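PDB 2GAN: 182aa long hypothetical protein, which is of unknown function but, as a member of the GNAT family, probably transfers an acetyl group from acetyl-coenzyme A to an acceptor not yet identified. Local coordinates for residues E19-I24 with F111-P116; I24-N29 with N43-N48; I82-K87 with V132-S137. One frame throughout, in Å; residues are numbered along the deposited sequence.

Interaction 1 (E19-I24 with F111-P116). With SO4 (sulfate ion), chain D.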
loop_
_atom_site.group_PDB
_atom_site.type_symbol
_atom_site.label_atom_id
_atom_site.label_comp_id
_atom_site.label_asym_id
_atom_site.label_seq_id
_atom_site.Cartn_x
_atom_site.Cartn_y
_atom_site.Cartn_z
ATOM N N GLU A 19 6.688 13.925 -16.296
ATOM C CA GLU A 19 5.675 14.721 -15.606
ATOM C C GLU A 19 4.542 13.847 -15.060
ATOM O O GLU A 19 3.973 14.134 -14.002
ATOM C CB GLU A 19 5.136 15.803 -16.560
ATOM C CG GLU A 19 4.117 16.775 -15.951
ATOM C CD GLU A 19 4.037 18.093 -16.716
ATOM O OE1 GLU A 19 4.311 18.095 -17.936
ATOM O OE2 GLU A 19 3.688 19.126 -16.099
ATOM N N LEU A 20 4.211 12.782 -15.782
ATOM C CA LEU A 20 3.169 11.868 -15.319
ATOM C C LEU A 20 3.693 11.170 -14.053
ATOM O O LEU A 20 2.980 11.050 -13.052
ATOM C CB LEU A 20 2.842 10.829 -16.405
ATOM C CG LEU A 20 2.009 9.599 -15.995
ATOM C CD1 LEU A 20 0.736 10.040 -15.290
ATOM C CD2 LEU A 20 1.670 8.760 -17.224
HETATM N N MSE A 21 4.950 10.736 -14.084
HETATM C CA MSE A 21 5.521 10.061 -12.928
HETATM C C MSE A 21 5.636 10.979 -11.712
HETATM O O MSE A 21 5.546 10.519 -10.571
HETATM C CB MSE A 21 6.889 9.457 -13.280
HETATM C CG MSE A 21 6.804 8.342 -14.323
HETATM SE SE MSE A 21 5.585 6.911 -13.777
HETATM C CE MSE A 21 6.889 5.681 -13.088
ATOM N N PHE A 22 5.831 12.272 -11.948
ATOM C CA PHE A 22 5.930 13.221 -10.839
ATOM C C PHE A 22 4.568 13.416 -10.184
ATOM O O PHE A 22 4.454 13.457 -8.957
ATOM C CB PHE A 22 6.444 14.575 -11.322
ATOM C CG PHE A 22 6.358 15.655 -10.283
ATOM C CD1 PHE A 22 7.047 15.536 -9.076
ATOM C CD2 PHE A 22 5.571 16.779 -10.497
ATOM C CE1 PHE A 22 6.950 16.520 -8.096
ATOM C CE2 PHE A 22 5.465 17.771 -9.524
ATOM C CZ PHE A 22 6.156 17.642 -8.320
ATOM N N ARG A 23 3.533 13.540 -11.003
ATOM C CA ARG A 23 2.195 13.727 -10.465
ATOM C C ARG A 23 1.831 12.518 -9.609
ATOM O O ARG A 23 1.159 12.643 -8.590
ATOM C CB ARG A 23 1.198 13.964 -11.614
ATOM C CG ARG A 23 1.382 15.341 -12.281
ATOM C CD ARG A 23 0.472 15.572 -13.488
ATOM N NE ARG A 23 -0.935 15.383 -13.147
ATOM C CZ ARG A 23 -1.680 14.364 -13.569
ATOM N NH1 ARG A 23 -1.166 13.439 -14.362
ATOM N NH2 ARG A 23 -2.939 14.255 -13.167
ATOM N N ILE A 24 2.312 11.348 -10.004
ATOM C CA ILE A 24 2.049 10.135 -9.237
ATOM C C ILE A 24 2.859 10.166 -7.940
ATOM O O ILE A 24 2.371 9.776 -6.881
ATOM C CB ILE A 24 2.418 8.894 -10.054
ATOM C CG1 ILE A 24 1.434 8.767 -11.222
ATOM C CG2 ILE A 24 2.395 7.646 -9.176
ATOM C CD1 ILE A 24 1.888 7.834 -12.309
ATOM N N PHE A 111 6.619 -0.643 -15.108
ATOM C CA PHE A 111 6.241 0.694 -15.558
ATOM C C PHE A 111 4.730 0.736 -15.795
ATOM O O PHE A 111 4.259 1.329 -16.767
ATOM C CB PHE A 111 6.992 1.007 -16.853
ATOM C CG PHE A 111 7.150 2.466 -17.130
ATOM C CD1 PHE A 111 6.541 3.044 -18.235
ATOM C CD2 PHE A 111 7.974 3.251 -16.331
ATOM C CE1 PHE A 111 6.757 4.383 -18.550
ATOM C CE2 PHE A 111 8.198 4.588 -16.633
ATOM C CZ PHE A 111 7.595 5.157 -17.742
ATOM N N PHE A 112 3.989 0.090 -14.894
ATOM C CA PHE A 112 2.531 0.001 -14.959
ATOM C C PHE A 112 1.914 1.043 -14.044
ATOM O O PHE A 112 1.950 0.897 -12.831
ATOM C CB PHE A 112 2.074 -1.384 -14.488
ATOM C CG PHE A 112 0.574 -1.564 -14.441
ATOM C CD1 PHE A 112 -0.003 -2.391 -13.477
ATOM C CD2 PHE A 112 -0.255 -0.949 -15.369
ATOM C CE1 PHE A 112 -1.384 -2.608 -13.436
ATOM C CE2 PHE A 112 -1.644 -1.158 -15.338
ATOM C CZ PHE A 112 -2.204 -1.990 -14.367
ATOM N N VAL A 113 1.329 2.083 -14.618
ATOM C CA VAL A 113 0.727 3.103 -13.792
ATOM C C VAL A 113 -0.490 3.702 -14.456
ATOM O O VAL A 113 -0.754 3.454 -15.630
ATOM C CB VAL A 113 1.741 4.224 -13.480
ATOM C CG1 VAL A 113 1.634 5.329 -14.524
ATOM C CG2 VAL A 113 1.509 4.743 -12.082
ATOM N N VAL A 114 -1.235 4.486 -13.694
ATOM C CA VAL A 114 -2.421 5.144 -14.216
ATOM C C VAL A 114 -2.491 6.555 -13.648
ATOM O O VAL A 114 -2.203 6.767 -12.476
ATOM C CB VAL A 114 -3.709 4.393 -13.827
ATOM C CG1 VAL A 114 -4.922 5.205 -14.260
ATOM C CG2 VAL A 114 -3.737 3.023 -14.487
ATOM N N ASP A 115 -2.865 7.511 -14.492
ATOM C CA ASP A 115 -2.987 8.900 -14.078
ATOM C C ASP A 115 -3.906 8.923 -12.859
ATOM O O ASP A 115 -5.020 8.394 -12.899
ATOM C CB ASP A 115 -3.584 9.733 -15.218
ATOM C CG ASP A 115 -3.542 11.227 -14.943
ATOM O OD1 ASP A 115 -2.999 11.963 -15.792
ATOM O OD2 ASP A 115 -4.052 11.666 -13.891
ATOM N N PRO A 116 -3.445 9.536 -11.758
ATOM C CA PRO A 116 -4.223 9.618 -10.514
ATOM C C PRO A 116 -5.630 10.217 -10.626
ATOM O O PRO A 116 -6.465 10.011 -9.746
ATOM C CB PRO A 116 -3.303 10.413 -9.583
ATOM C CG PRO A 116 -2.508 11.262 -10.521
ATOM C CD PRO A 116 -2.203 10.327 -11.661
HETATM S S SO4 D . 8.643 -0.168 -12.015
HETATM O O1 SO4 D . 7.414 0.591 -11.708
HETATM O O2 SO4 D . 8.508 -1.567 -11.550
HETATM O O3 SO4 D . 9.774 0.475 -11.321
HETATM O O4 SO4 D . 8.874 -0.168 -13.467
#
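Arg23 and Asp115 form a two-pronged salt bridge where helix 14-27 of this GNAT fold packs over the end of strand 106-114, the strand that in this family leads into the loop binding the coenzyme A pyrophosphate. The guanidinium meets the carboxylate end-on, one nitrogen to each oxygen: Arg23 NH1 to Asp115 OD1 at 2.8 Å and Arg23 NH2 to Asp115 OD2 at 2.9 Å. The two planes are turned 47° apart, so the bonds differ. OD2 is approached on its syn side with a fairly straight N-H of 160°, whereas OD1 is met from above the carboxylate plane. A bend at chi3 (55°) curls the long arginine chain back to its partner. Asp115 OD2 also accepts the backbone N-H of Glu117, which ties the carboxylate to the loop after the strand. Pro116, whose nitrogen has no hydrogen to satisfy, offers carbon instead: its CG lies over one guanidinium face, 4.0 Å from Arg23 NH2, and its CD meets Ile24 CG1 at about a right angle.

Deeper in, the contact is apolar. Leu20 CD1 rests on the backbone at Asp115 CA, 4.1 Å away, and the branched Val113 side chain turns toward the helix, its CG1 4.3 Å from Met21 SE. Met21, a selenomethionine, makes a Met-aromatic contact with Phe111, its flexible chain bent so that SE stands 5.1 Å from the ring centroid, obliquely placed. The backbone of Phe111 has positive phi, a break in regular strand geometry consistent with the bulge of this strand in GNAT proteins. Its carbonyl accepts from Thr81 OG1, and its N-H is taken by a bound sulfate, which Arg61 also holds: Phe111 N to sulfate O4 is 2.8 Å.

Interaction 2 (I24-N29 with N43-N48). Unlike the reference sequence in segment 43-48: Asn48 (reference Asp).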
loop_
_atom_site.group_PDB
_atom_site.type_symbol
_atom_site.label_atom_id
_atom_site.label_comp_id
_atom_site.label_asym_id
_atom_site.label_seq_id
_atom_site.Cartn_x
_atom_site.Cartn_y
_atom_site.Cartn_z
ATOM N N ILE A 24 2.312 11.348 -10.004
ATOM C CA ILE A 24 2.049 10.135 -9.237
ATOM C C ILE A 24 2.859 10.166 -7.940
ATOM O O ILE A 24 2.371 9.776 -6.881
ATOM C CB ILE A 24 2.418 8.894 -10.054
ATOM C CG1 ILE A 24 1.434 8.767 -11.222
ATOM C CG2 ILE A 24 2.395 7.646 -9.176
ATOM C CD1 ILE A 24 1.888 7.834 -12.309
ATOM N N TYR A 25 4.100 10.635 -8.038
ATOM C CA TYR A 25 4.985 10.739 -6.883
ATOM C C TYR A 25 4.361 11.675 -5.856
ATOM O O TYR A 25 4.469 11.450 -4.654
ATOM C CB TYR A 25 6.347 11.290 -7.316
ATOM C CG TYR A 25 7.417 11.298 -6.243
ATOM C CD1 TYR A 25 7.857 12.495 -5.671
ATOM C CD2 TYR A 25 8.037 10.109 -5.847
ATOM C CE1 TYR A 25 8.898 12.507 -4.739
ATOM C CE2 TYR A 25 9.078 10.109 -4.921
ATOM C CZ TYR A 25 9.508 11.313 -4.373
ATOM O OH TYR A 25 10.581 11.313 -3.505
ATOM N N ARG A 26 3.709 12.727 -6.330
ATOM C CA ARG A 26 3.074 13.689 -5.437
ATOM C C ARG A 26 1.754 13.128 -4.902
ATOM O O ARG A 26 1.499 13.164 -3.699
ATOM C CB ARG A 26 2.830 15.000 -6.187
ATOM C CG ARG A 26 2.283 16.156 -5.350
ATOM C CD ARG A 26 2.136 17.394 -6.227
ATOM N NE ARG A 26 1.196 17.173 -7.332
ATOM C CZ ARG A 26 1.085 17.960 -8.402
ATOM N NH1 ARG A 26 1.860 19.031 -8.528
ATOM N NH2 ARG A 26 0.195 17.683 -9.346
ATOM N N SER A 27 0.920 12.590 -5.783
ATOM C CA SER A 27 -0.360 12.051 -5.334
ATOM C C SER A 27 -0.194 10.938 -4.300
ATOM O O SER A 27 -1.007 10.817 -3.388
ATOM C CB SER A 27 -1.175 11.542 -6.524
ATOM O OG SER A 27 -0.597 10.370 -7.064
ATOM N N THR A 28 0.857 10.132 -4.441
ATOM C CA THR A 28 1.124 9.028 -3.508
ATOM C C THR A 28 2.062 9.442 -2.372
ATOM O O THR A 28 2.526 8.601 -1.595
ATOM C CB THR A 28 1.781 7.824 -4.222
ATOM O OG1 THR A 28 3.068 8.212 -4.735
ATOM C CG2 THR A 28 0.900 7.340 -5.374
ATOM N N ASN A 29 2.357 10.730 -2.289
ATOM C CA ASN A 29 3.240 11.247 -1.251
ATOM C C ASN A 29 4.613 10.570 -1.223
ATOM O O ASN A 29 5.079 10.120 -0.173
ATOM C CB ASN A 29 2.577 11.111 0.117
ATOM C CG ASN A 29 3.136 12.094 1.129
ATOM O OD1 ASN A 29 4.279 11.971 1.579
ATOM N ND2 ASN A 29 2.330 13.089 1.482
ATOM N N ASN A 43 11.088 15.821 -1.640
ATOM C CA ASN A 43 9.729 16.100 -1.209
ATOM C C ASN A 43 8.803 15.767 -2.369
ATOM O O ASN A 43 9.114 16.060 -3.520
ATOM C CB ASN A 43 9.586 17.584 -0.864
ATOM C CG ASN A 43 8.229 17.920 -0.287
ATOM O OD1 ASN A 43 7.995 17.752 0.907
ATOM N ND2 ASN A 43 7.319 18.385 -1.137
ATOM N N PRO A 44 7.653 15.149 -2.082
ATOM C CA PRO A 44 6.686 14.782 -3.123
ATOM C C PRO A 44 6.174 15.952 -3.963
ATOM O O PRO A 44 5.687 15.754 -5.070
ATOM C CB PRO A 44 5.571 14.088 -2.333
ATOM C CG PRO A 44 5.658 14.727 -0.985
ATOM C CD PRO A 44 7.150 14.778 -0.749
ATOM N N ASN A 45 6.288 17.167 -3.439
ATOM C CA ASN A 45 5.840 18.341 -4.174
ATOM C C ASN A 45 7.004 19.021 -4.895
ATOM O O ASN A 45 6.818 20.033 -5.566
ATOM C CB ASN A 45 5.166 19.341 -3.230
ATOM C CG ASN A 45 3.978 18.748 -2.497
ATOM O OD1 ASN A 45 3.025 18.266 -3.113
ATOM N ND2 ASN A 45 4.029 18.781 -1.170
ATOM N N ASP A 46 8.199 18.459 -4.756
ATOM C CA ASP A 46 9.394 19.019 -5.384
ATOM C C ASP A 46 9.709 18.358 -6.727
ATOM O O ASP A 46 10.368 17.319 -6.775
ATOM C CB ASP A 46 10.592 18.864 -4.434
ATOM C CG ASP A 46 11.892 19.346 -5.044
ATOM O OD1 ASP A 46 12.955 19.035 -4.471
ATOM O OD2 ASP A 46 11.857 20.036 -6.087
ATOM N N PHE A 47 9.243 18.969 -7.811
ATOM C CA PHE A 47 9.474 18.435 -9.152
ATOM C C PHE A 47 10.950 18.412 -9.545
ATOM O O PHE A 47 11.450 17.389 -10.013
ATOM C CB PHE A 47 8.671 19.228 -10.198
ATOM C CG PHE A 47 8.991 18.851 -11.625
ATOM C CD1 PHE A 47 10.043 19.469 -12.306
ATOM C CD2 PHE A 47 8.267 17.846 -12.274
ATOM C CE1 PHE A 47 10.372 19.097 -13.606
ATOM C CE2 PHE A 47 8.583 17.460 -13.575
ATOM C CZ PHE A 47 9.639 18.084 -14.245
ATOM N N ASN A 48 11.642 19.533 -9.359
ATOM C CA ASN A 48 13.060 19.612 -9.706
ATOM C C ASN A 48 13.853 18.503 -9.019
ATOM O O ASN A 48 14.686 17.848 -9.641
ATOM C CB ASN A 48 13.643 20.977 -9.315
ATOM C CG ASN A 48 12.929 22.138 -9.994
ATOM O OD1 ASN A 48 12.643 22.097 -11.196
ATOM N ND2 ASN A 48 12.654 23.191 -9.229
#
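Arg26 and Pro44 bring the two backbones together, their CA atoms 4.4 Å apart, where a Schellman motif ending helix 14-27 meets a type I beta turn, Asn43 to Asp46, leading into helix 47-65. In the Schellman motif Asn29 takes positive phi (56°), a conformation asparagine tolerates well, and its N-H returns to Arg26 O while Gly30 N reaches Tyr25 O. The turn is closed by Asp46 N to Asn43 O at 2.8 Å. Pro44, with phi fixed near the value the second position of such a turn needs, is well chosen there; Asp46 then serves as N-cap of the next helix, OD2 accepting from Gly49 N.

Pro44 is the centre of the packing. Its CB sits against the helix end, 3.7 Å from Tyr25 O, and its ring lies alongside the Asn29 side chain, pointing the same way. On the carbonyl side, Pro44 O is 3.2 Å from Arg26 CB and close to CG as well, so it rests against the first carbons of the side chain. With CG anti to the backbone N (chi1 -173°), the Tyr25 ring swings toward the turn, and its hydroxyl bonds to Pro42 O. Thr28 steadies the helix end: OG1 and N reach Ile24 O from opposite faces of its plane. At the ring's edge, in plane, stands Asn43 O, 3.8 Å from Tyr25 CE1.

Interaction 3 (I82-K87 with V132-S137)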
loop_
_atom_site.group_PDB
_atom_site.type_symbol
_atom_site.label_atom_id
_atom_site.label_comp_id
_atom_site.label_asym_id
_atom_site.label_seq_id
_atom_site.Cartn_x
_atom_site.Cartn_y
_atom_site.Cartn_z
ATOM N N ILE A 82 2.510 1.026 -19.511
ATOM C CA ILE A 82 2.872 -0.344 -19.187
ATOM C C ILE A 82 3.966 -0.793 -20.163
ATOM O O ILE A 82 3.865 -0.589 -21.374
ATOM C CB ILE A 82 1.654 -1.297 -19.239
ATOM C CG1 ILE A 82 1.994 -2.586 -18.480
ATOM C CG2 ILE A 82 1.258 -1.579 -20.682
ATOM C CD1 ILE A 82 0.784 -3.484 -18.166
ATOM N N ALA A 83 5.014 -1.388 -19.607
ATOM C CA ALA A 83 6.171 -1.828 -20.368
ATOM C C ALA A 83 6.437 -3.319 -20.274
ATOM O O ALA A 83 6.173 -3.947 -19.249
ATOM C CB ALA A 83 7.411 -1.067 -19.883
ATOM N N LEU A 84 6.981 -3.880 -21.349
ATOM C CA LEU A 84 7.318 -5.300 -21.386
ATOM C C LEU A 84 8.804 -5.502 -21.618
ATOM O O LEU A 84 9.410 -4.819 -22.450
ATOM C CB LEU A 84 6.571 -5.985 -22.514
ATOM C CG LEU A 84 5.068 -5.755 -22.436
ATOM C CD1 LEU A 84 4.405 -6.444 -23.624
ATOM C CD2 LEU A 84 4.536 -6.279 -21.108
ATOM N N VAL A 85 9.385 -6.441 -20.880
ATOM C CA VAL A 85 10.790 -6.771 -21.034
ATOM C C VAL A 85 10.855 -8.271 -21.243
ATOM O O VAL A 85 10.421 -9.039 -20.384
ATOM C CB VAL A 85 11.639 -6.388 -19.791
ATOM C CG1 VAL A 85 13.069 -6.867 -19.976
ATOM C CG2 VAL A 85 11.635 -4.869 -19.606
ATOM N N TYR A 86 11.379 -8.685 -22.393
ATOM C CA TYR A 86 11.468 -10.110 -22.710
ATOM C C TYR A 86 12.652 -10.508 -23.610
ATOM O O TYR A 86 12.890 -11.695 -23.815
ATOM C CB TYR A 86 10.146 -10.561 -23.345
ATOM C CG TYR A 86 9.814 -9.826 -24.622
ATOM C CD1 TYR A 86 10.348 -10.238 -25.847
ATOM C CD2 TYR A 86 9.006 -8.688 -24.600
ATOM C CE1 TYR A 86 10.085 -9.528 -27.021
ATOM C CE2 TYR A 86 8.736 -7.971 -25.767
ATOM C CZ TYR A 86 9.278 -8.395 -26.969
ATOM O OH TYR A 86 9.014 -7.692 -28.117
ATOM N N LYS A 87 13.397 -9.533 -24.134
ATOM C CA LYS A 87 14.541 -9.840 -24.999
ATOM C C LYS A 87 15.816 -10.130 -24.213
ATOM O O LYS A 87 16.490 -9.213 -23.739
ATOM C CB LYS A 87 14.838 -8.696 -25.964
ATOM C CG LYS A 87 13.730 -8.374 -26.934
ATOM C CD LYS A 87 14.170 -7.286 -27.900
ATOM C CE LYS A 87 12.980 -6.682 -28.627
ATOM N NZ LYS A 87 12.159 -7.696 -29.330
ATOM N N VAL A 132 -0.475 -8.801 -20.487
ATOM C CA VAL A 132 -0.403 -10.218 -20.224
ATOM C C VAL A 132 -0.561 -10.994 -21.527
ATOM O O VAL A 132 0.200 -11.936 -21.794
ATOM C CB VAL A 132 -1.482 -10.637 -19.221
ATOM C CG1 VAL A 132 -1.598 -12.145 -19.183
ATOM C CG2 VAL A 132 -1.129 -10.089 -17.839
ATOM N N LYS A 133 -1.531 -10.601 -22.352
ATOM C CA LYS A 133 -1.745 -11.292 -23.630
ATOM C C LYS A 133 -0.591 -11.089 -24.611
ATOM O O LYS A 133 -0.198 -12.022 -25.315
ATOM C CB LYS A 133 -3.062 -10.847 -24.274
ATOM C CG LYS A 133 -4.251 -11.687 -23.820
ATOM C CD LYS A 133 -5.589 -11.111 -24.267
ATOM C CE LYS A 133 -6.740 -11.861 -23.601
ATOM N NZ LYS A 133 -8.019 -11.102 -23.681
ATOM N N ARG A 134 -0.042 -9.882 -24.657
ATOM C CA ARG A 134 1.066 -9.626 -25.559
ATOM C C ARG A 134 2.204 -10.589 -25.221
ATOM O O ARG A 134 2.732 -11.265 -26.098
ATOM C CB ARG A 134 1.533 -8.177 -25.429
ATOM C CG ARG A 134 2.797 -7.848 -26.209
ATOM C CD ARG A 134 2.644 -8.124 -27.692
ATOM N NE ARG A 134 3.885 -7.803 -28.391
ATOM C CZ ARG A 134 4.118 -8.068 -29.670
ATOM N NH1 ARG A 134 3.197 -8.664 -30.410
ATOM N NH2 ARG A 134 5.278 -7.741 -30.207
ATOM N N LEU A 135 2.568 -10.666 -23.945
ATOM C CA LEU A 135 3.636 -11.566 -23.540
ATOM C C LEU A 135 3.309 -13.005 -23.921
ATOM O O LEU A 135 4.146 -13.703 -24.490
ATOM C CB LEU A 135 3.890 -11.460 -22.039
ATOM C CG LEU A 135 4.663 -10.203 -21.622
ATOM C CD1 LEU A 135 4.796 -10.194 -20.123
ATOM C CD2 LEU A 135 6.048 -10.178 -22.285
ATOM N N ARG A 136 2.088 -13.441 -23.619
ATOM C CA ARG A 136 1.666 -14.793 -23.957
ATOM C C ARG A 136 1.842 -15.072 -25.448
ATOM O O ARG A 136 2.379 -16.105 -25.833
ATOM C CB ARG A 136 0.202 -15.020 -23.549
ATOM C CG ARG A 136 0.034 -15.390 -22.083
ATOM C CD ARG A 136 -1.429 -15.477 -21.679
ATOM N NE ARG A 136 -2.200 -16.416 -22.497
ATOM C CZ ARG A 136 -2.160 -17.744 -22.380
ATOM N NH1 ARG A 136 -1.380 -18.321 -21.474
ATOM N NH2 ARG A 136 -2.914 -18.495 -23.172
ATOM N N SER A 137 1.412 -14.142 -26.288
ATOM C CA SER A 137 1.535 -14.337 -27.725
ATOM C C SER A 137 2.999 -14.436 -28.131
ATOM O O SER A 137 3.306 -14.778 -29.268
ATOM C CB SER A 137 0.890 -13.175 -28.473
ATOM O OG SER A 137 1.694 -12.019 -28.357
#
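Two flat groups, the Tyr86 ring and the Arg134 guanidinium, bound the outer end of this contact, and each is approached at a slant. The ring meets Leu135, whose methyl CD2 lies 4.0 Å from Tyr86 CD2; the guanidinium has the phenol oxygen nearby, with Tyr86 OH 4.3 Å from Arg134 NH2. What joins the two polar ends is Glu68: its OE1 accepts from Tyr86 OH and forms a salt bridge with Arg134 NH2. Lys87 NZ makes only a weak bond to Tyr86 OH, at 3.4 Å, and lies 6.9 Å from Arg134 NH2, two like charges whose repulsion the Glu68 carboxylate may soften. Tyr86 has its CG between backbone N and carbonyl carbon (chi1 60°), which turns the ring to the helix.

Below these groups the packing is aliphatic. Leu84 points at the helix and its two methyls divide the work: CD1 presses on the methylene part of the arginine, 3.4 Å from Arg134 CG, while CD2 lies 4.0 Å from Leu135 CG as the two leucines slide past each other in opposite directions. Arginine suits the margin because its carbons can pack while its charge reaches out to Glu68.

The contact thus lays the last turns of helix 123-137, the connection of a beta-alpha-beta crossover from strand 106-114 to parallel strand 141-146, over strand 78-85, with Ile109 of strand 106-114 touching both leucines and Tyr70 of strand 68-74 touching Leu84 and Arg134.

Interactions 1 and 2, centres about 10 Å apart, follow one another along helix 14-27, sharing Ile24; the Phe22 ring of the first also meets the Phe47 ring of the second edge-to-face. In sequence, 43-48 falls between the two segments of interaction 1, whereas interactions 1 and 3 alternate. These last two, centres about 20 Å apart, use neighbouring strands 106-114 and 78-85 of the mixed sheet, touching through Phe111 with Ala83 and Phe112 with Ile82. Interactions 2 and 3 have centres about 29 Å apart. Interactions 1 and 3 lay helices on the two faces of the GNAT sheet and border the second subunit, while interaction 2 ties the end of helix 14-27 to the start of helix 47-65.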